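DTDP-4-dehydrorhamnose reductase, rfbD ortholog (Clostridium acetobutylicum, PDB 1VL0) probably catalyses the reduction of dTDP-6-deoxy-L-lyxo-4-hexulose to dTDP-L-rhamnose, and binds NADH. Local coordinates at residues N169-M174 with Y227-E232; K185-Q190 with C246-F251. All blocks are in the same frame, centred on the assembly; numbering follows the deposited sequence.

Contact 1: N169-M174 with Y227-E232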
loop_
_atom_site.group_PDB
_atom_site.type_symbol
_atom_site.label_atom_id
_atom_site.label_comp_id
_atom_site.label_asym_id
_atom_site.label_seq_id
_atom_site.Cartn_x
_atom_site.Cartn_y
_atom_site.Cartn_z
ATOM N N ASN A 169 24.944 -17.504 -16.194
ATOM C CA ASN A 169 24.250 -16.436 -16.861
ATOM C C ASN A 169 24.344 -16.592 -18.382
ATOM O O ASN A 169 24.977 -17.514 -18.901
ATOM C CB ASN A 169 24.808 -15.079 -16.415
ATOM C CG ASN A 169 26.241 -14.875 -16.811
ATOM O OD1 ASN A 169 26.558 -14.861 -17.985
ATOM N ND2 ASN A 169 27.124 -14.701 -15.823
ATOM N N PHE A 170 23.695 -15.684 -19.096
ATOM C CA PHE A 170 23.561 -15.783 -20.547
ATOM C C PHE A 170 24.877 -15.627 -21.251
ATOM O O PHE A 170 25.096 -16.207 -22.314
ATOM C CB PHE A 170 22.617 -14.687 -21.025
ATOM C CG PHE A 170 22.359 -14.692 -22.492
ATOM C CD1 PHE A 170 21.511 -15.612 -23.043
ATOM C CD2 PHE A 170 22.933 -13.745 -23.316
ATOM C CE1 PHE A 170 21.228 -15.569 -24.405
ATOM C CE2 PHE A 170 22.677 -13.714 -24.652
ATOM C CZ PHE A 170 21.834 -14.629 -25.207
ATOM N N VAL A 171 25.768 -14.831 -20.657
ATOM C CA VAL A 171 27.082 -14.613 -21.237
ATOM C C VAL A 171 27.866 -15.927 -21.272
ATOM O O VAL A 171 28.345 -16.343 -22.344
ATOM C CB VAL A 171 27.875 -13.489 -20.514
ATOM C CG1 VAL A 171 29.221 -13.277 -21.160
ATOM C CG2 VAL A 171 27.097 -12.197 -20.537
ATOM N N LYS A 172 27.988 -16.565 -20.105
ATOM C CA LYS A 172 28.668 -17.855 -19.995
ATOM C C LYS A 172 28.027 -18.941 -20.867
ATOM O O LYS A 172 28.710 -19.726 -21.538
ATOM C CB LYS A 172 28.752 -18.290 -18.523
ATOM C CG LYS A 172 29.676 -17.420 -17.692
ATOM C CD LYS A 172 29.887 -18.023 -16.273
ATOM C CE LYS A 172 30.780 -17.182 -15.400
ATOM N NZ LYS A 172 31.020 -17.883 -14.061
ATOM N N THR A 173 26.705 -18.970 -20.868
ATOM C CA THR A 173 25.953 -19.888 -21.714
ATOM C C THR A 173 26.268 -19.740 -23.202
ATOM O O THR A 173 26.576 -20.718 -23.874
ATOM C CB THR A 173 24.476 -19.666 -21.455
ATOM O OG1 THR A 173 24.204 -20.045 -20.098
ATOM C CG2 THR A 173 23.598 -20.583 -22.306
HETATM N N MSE A 174 26.167 -18.513 -23.700
HETATM C CA MSE A 174 26.498 -18.216 -25.070
HETATM C C MSE A 174 27.916 -18.597 -25.427
HETATM O O MSE A 174 28.133 -19.127 -26.492
HETATM C CB MSE A 174 26.332 -16.726 -25.353
HETATM C CG MSE A 174 24.921 -16.307 -25.612
HETATM SE SE MSE A 174 23.985 -17.329 -27.080
HETATM C CE MSE A 174 22.873 -18.357 -25.924
ATOM N N TYR A 227 19.321 -11.549 -29.112
ATOM C CA TYR A 227 20.104 -11.737 -30.326
ATOM C C TYR A 227 21.271 -10.709 -30.383
ATOM O O TYR A 227 22.434 -11.063 -30.525
ATOM C CB TYR A 227 19.188 -11.683 -31.567
ATOM C CG TYR A 227 19.953 -11.507 -32.867
ATOM C CD1 TYR A 227 20.593 -12.588 -33.485
ATOM C CD2 TYR A 227 20.087 -10.240 -33.442
ATOM C CE1 TYR A 227 21.319 -12.412 -34.650
ATOM C CE2 TYR A 227 20.804 -10.050 -34.592
ATOM C CZ TYR A 227 21.424 -11.144 -35.201
ATOM O OH TYR A 227 22.127 -10.949 -36.355
ATOM N N ASP A 228 20.963 -9.432 -30.206
ATOM C CA ASP A 228 21.978 -8.400 -30.223
ATOM C C ASP A 228 23.026 -8.645 -29.109
ATOM O O ASP A 228 24.217 -8.386 -29.274
ATOM C CB ASP A 228 21.363 -7.047 -29.965
ATOM C CG ASP A 228 20.396 -6.586 -31.035
ATOM O OD1 ASP A 228 20.638 -6.867 -32.228
ATOM O OD2 ASP A 228 19.375 -5.922 -30.732
ATOM N N PHE A 229 22.556 -9.108 -27.973
ATOM C CA PHE A 229 23.417 -9.401 -26.800
ATOM C C PHE A 229 24.419 -10.497 -27.212
ATOM O O PHE A 229 25.634 -10.327 -27.047
ATOM C CB PHE A 229 22.499 -9.807 -25.666
ATOM C CG PHE A 229 23.137 -9.953 -24.311
ATOM C CD1 PHE A 229 24.479 -9.662 -24.054
ATOM C CD2 PHE A 229 22.352 -10.379 -23.253
ATOM C CE1 PHE A 229 25.015 -9.811 -22.765
ATOM C CE2 PHE A 229 22.900 -10.513 -21.973
ATOM C CZ PHE A 229 24.235 -10.246 -21.744
ATOM N N ALA A 230 23.909 -11.573 -27.825
ATOM C CA ALA A 230 24.739 -12.694 -28.292
ATOM C C ALA A 230 25.766 -12.235 -29.336
ATOM O O ALA A 230 26.949 -12.566 -29.252
ATOM C CB ALA A 230 23.863 -13.796 -28.850
ATOM N N VAL A 231 25.318 -11.458 -30.314
ATOM C CA VAL A 231 26.187 -10.964 -31.363
ATOM C C VAL A 231 27.339 -10.141 -30.776
ATOM O O VAL A 231 28.492 -10.259 -31.213
ATOM C CB VAL A 231 25.361 -10.133 -32.398
ATOM C CG1 VAL A 231 26.270 -9.392 -33.392
ATOM C CG2 VAL A 231 24.471 -11.065 -33.172
ATOM N N GLU A 232 27.058 -9.326 -29.773
ATOM C CA GLU A 232 28.116 -8.542 -29.150
ATOM C C GLU A 232 29.045 -9.426 -28.340
ATOM O O GLU A 232 30.239 -9.208 -28.373
ATOM C CB GLU A 232 27.539 -7.420 -28.315
ATOM C CG GLU A 232 28.552 -6.528 -27.595
ATOM C CD GLU A 232 29.323 -5.589 -28.513
ATOM O OE1 GLU A 232 29.122 -5.591 -29.749
ATOM O OE2 GLU A 232 30.127 -4.820 -27.969
#
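Phe-170 and Phe-229 meet between two helices, their rings overlapping while the side chains run in opposing directions. CD2 of Phe-170 lies over one face of the Phe-229 ring, toward its rim, 3.4 Å from Phe-229 CD2. The pair is oblique, with planes at 37° and centroids 4.9 Å apart. In Phe-170, CG is anti to the backbone N, which carries the ring toward the 227-232 helix; its edge then faces the backbone N of Ala-230. Val-171 comes in roughly perpendicular to the Phe-229 side chain and sets CG2 3.7 Å from Phe-229 CZ. Selenomethionine Met-174 curls to bring SE to 4.0 Å from Ala-230 CB while its CG packs on a face of the Phe-170 ring.

This is apolar helix packing, with no hydrogen bond between the segments. Behind it, Asn-169 is the N-cap: OD1 accepts Lys-172 N at 3.1 Å and a weak, bent bond from Val-171 N (120°), and ND2 is hydrogen-bonded to Gln-23 OE1, of an NADH-binding residue, and Tyr-286 OH. The axes of the short segments 170-174 and 227-232 approach to 10.3 Å and cross at -62°. Strand 183-187 touches both helices through Val-186, strand 155-164 supplies Trp-162 and Tyr-164 against Phe-229, and helix 279-290 packs on Val-171.

Contact 2: K185-Q190 with C246-F251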
loop_
_atom_site.group_PDB
_atom_site.type_symbol
_atom_site.label_atom_id
_atom_site.label_comp_id
_atom_site.label_asym_id
_atom_site.label_seq_id
_atom_site.Cartn_x
_atom_site.Cartn_y
_atom_site.Cartn_z
ATOM N N LYS A 185 20.555 -20.108 -32.862
ATOM C CA LYS A 185 19.349 -19.274 -32.964
ATOM C C LYS A 185 19.104 -18.609 -31.620
ATOM O O LYS A 185 19.106 -19.285 -30.587
ATOM C CB LYS A 185 18.140 -20.121 -33.352
ATOM C CG LYS A 185 18.183 -20.613 -34.781
ATOM C CD LYS A 185 16.912 -21.405 -35.116
ATOM C CE LYS A 185 16.968 -21.988 -36.522
ATOM N NZ LYS A 185 15.651 -22.590 -36.940
ATOM N N VAL A 186 18.959 -17.281 -31.642
ATOM C CA VAL A 186 18.706 -16.491 -30.429
ATOM C C VAL A 186 17.518 -15.543 -30.682
ATOM O O VAL A 186 17.430 -14.927 -31.736
ATOM C CB VAL A 186 19.969 -15.698 -29.985
ATOM C CG1 VAL A 186 19.727 -14.957 -28.674
ATOM C CG2 VAL A 186 21.145 -16.604 -29.789
ATOM N N VAL A 187 16.609 -15.430 -29.720
ATOM C CA VAL A 187 15.410 -14.601 -29.898
ATOM C C VAL A 187 15.742 -13.147 -30.109
ATOM O O VAL A 187 16.539 -12.560 -29.358
ATOM C CB VAL A 187 14.373 -14.678 -28.721
ATOM C CG1 VAL A 187 13.665 -16.005 -28.732
ATOM C CG2 VAL A 187 15.010 -14.418 -27.350
ATOM N N HIS A 188 15.140 -12.585 -31.150
ATOM C CA HIS A 188 15.279 -11.163 -31.495
ATOM C C HIS A 188 13.993 -10.327 -31.176
ATOM O O HIS A 188 13.960 -9.095 -31.309
ATOM C CB HIS A 188 15.623 -11.048 -32.978
ATOM C CG HIS A 188 16.204 -9.732 -33.371
ATOM N ND1 HIS A 188 17.002 -8.982 -32.527
ATOM C CD2 HIS A 188 16.134 -9.045 -34.532
ATOM C CE1 HIS A 188 17.385 -7.882 -33.150
ATOM N NE2 HIS A 188 16.876 -7.899 -34.368
ATOM N N ASP A 189 12.940 -11.009 -30.741
ATOM C CA ASP A 189 11.671 -10.358 -30.442
ATOM C C ASP A 189 11.446 -10.156 -28.946
ATOM O O ASP A 189 10.346 -9.898 -28.515
ATOM C CB ASP A 189 10.499 -11.096 -31.111
ATOM C CG ASP A 189 10.299 -12.516 -30.607
ATOM O OD1 ASP A 189 11.019 -12.960 -29.692
ATOM O OD2 ASP A 189 9.409 -13.281 -31.087
ATOM N N GLN A 190 12.494 -10.264 -28.143
ATOM C CA GLN A 190 12.408 -9.911 -26.724
ATOM C C GLN A 190 13.535 -8.915 -26.446
ATOM O O GLN A 190 14.679 -9.196 -26.777
ATOM C CB GLN A 190 12.595 -11.131 -25.843
ATOM C CG GLN A 190 11.542 -12.274 -26.030
ATOM C CD GLN A 190 11.860 -13.488 -25.140
ATOM O OE1 GLN A 190 12.460 -13.339 -24.058
ATOM N NE2 GLN A 190 11.479 -14.674 -25.589
ATOM N N CYS A 246 15.767 -15.307 -34.194
ATOM C CA CYS A 246 14.511 -16.051 -34.301
ATOM C C CYS A 246 13.409 -15.407 -33.454
ATOM O O CYS A 246 13.605 -14.346 -32.849
ATOM C CB CYS A 246 14.727 -17.511 -33.912
ATOM S SG CYS A 246 15.023 -17.754 -32.159
ATOM N N THR A 247 12.240 -16.043 -33.451
ATOM C CA THR A 247 11.119 -15.592 -32.651
ATOM C C THR A 247 10.916 -16.471 -31.439
ATOM O O THR A 247 11.450 -17.561 -31.340
ATOM C CB THR A 247 9.823 -15.562 -33.458
ATOM O OG1 THR A 247 9.383 -16.903 -33.723
ATOM C CG2 THR A 247 10.045 -14.925 -34.831
ATOM N N THR A 248 10.113 -15.952 -30.526
ATOM C CA THR A 248 9.771 -16.618 -29.281
ATOM C C THR A 248 8.936 -17.885 -29.524
ATOM O O THR A 248 9.075 -18.869 -28.782
ATOM C CB THR A 248 9.026 -15.608 -28.380
ATOM O OG1 THR A 248 9.932 -14.552 -27.993
ATOM C CG2 THR A 248 8.582 -16.237 -27.052
ATOM N N GLU A 249 8.093 -17.857 -30.561
ATOM C CA GLU A 249 7.187 -18.983 -30.876
ATOM C C GLU A 249 7.938 -20.232 -31.299
ATOM O O GLU A 249 7.472 -21.347 -31.091
ATOM C CB GLU A 249 6.176 -18.598 -31.978
ATOM C CG GLU A 249 5.055 -17.682 -31.504
ATOM N N GLU A 250 9.100 -20.027 -31.890
ATOM C CA GLU A 250 9.925 -21.111 -32.389
ATOM C C GLU A 250 10.455 -22.061 -31.304
ATOM O O GLU A 250 10.667 -23.253 -31.570
ATOM C CB GLU A 250 11.089 -20.520 -33.176
ATOM C CG GLU A 250 10.845 -20.424 -34.658
ATOM C CD GLU A 250 11.945 -19.636 -35.331
ATOM O OE1 GLU A 250 13.072 -20.196 -35.396
ATOM O OE2 GLU A 250 11.687 -18.475 -35.770
ATOM N N PHE A 251 10.652 -21.555 -30.088
ATOM C CA PHE A 251 11.283 -22.344 -29.024
ATOM C C PHE A 251 10.594 -22.110 -27.657
ATOM O O PHE A 251 11.127 -21.415 -26.783
ATOM C CB PHE A 251 12.782 -22.023 -29.050
ATOM C CG PHE A 251 13.546 -22.787 -30.102
ATOM C CD1 PHE A 251 13.557 -24.181 -30.126
ATOM C CD2 PHE A 251 14.185 -22.091 -31.140
ATOM C CE1 PHE A 251 14.234 -24.881 -31.147
ATOM C CE2 PHE A 251 14.864 -22.772 -32.156
ATOM C CZ PHE A 251 14.889 -24.174 -32.161
#
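Asp-189 reaches across to Thr-248 and grips it with both carboxylate oxygens. From its CB, placed toward the loop 246-251, the side chain turns with CG between the backbone N and the carbonyl carbon (chi1 64°). OD1 accepts the hydroxyl OG1 of Thr-248 at 2.6 Å, while OD2 takes the backbone N of Thr-248 at 2.8 Å in a nearly straight bond (166°). Both oxygens are met on their syn sides, though the donors stand somewhat out of the carboxylate plane. OD2 also lies against CA and CB of Thr-247 and has a long, weak ion pair with Lys-259. This two-point grip limits rotation of the carboxylate. Thr-248 OG1 in turn accepts Gln-190 NE2 at 2.9 Å, nearly in the amide plane, so the hydroxyl links the two side chains as donor and acceptor.

Before these side-chain bonds the backbones pair as a parallel bridge, Val-187 with Cys-246: Cys-246 N donates to Val-186 O at 3.0 Å, and Cys-246 O receives His-188 N at 2.9 Å. Cys-246 SG lies against the Val-186/Val-187 peptide, 3.6 Å from Val-186 C. Near the solvent, Lys-185 extends past the Phe-251 ring edge to a long salt bridge with Glu-250 (NZ to OE1 3.8 Å).

The bridge closes the end of the two-stranded parallel sheet 183-187/242-246. Helix 226-237 packs on it through Trp-226, and helix 170-180 reaches Val-186 with Phe-170 and Met-174.

In the fold
Contacts 1 and 2 have centres about 14 Å apart, on the same side of the chain's centre, and their segments alternate along the chain: 169-174, 185-190, 227-232, 246-251. Helix 170-180 is followed by strand 183-187, and helix 226-237 by strand 242-246. The helix pair of contact 1 lies against the small parallel sheet whose end contact 2 forms, since Val-186 touches Phe-170, Met-174 and Ala-230. The two also touch directly: Tyr-227 N lies 3.0 Å from Val-187 O, a probable hydrogen bond, and the Tyr-227 and His-188 rings meet edge-to-face. Together they pack two helix-strand units beside the mainly parallel sheet next to which NADH binds, consistent with the family's extended short-chain dehydrogenase fold.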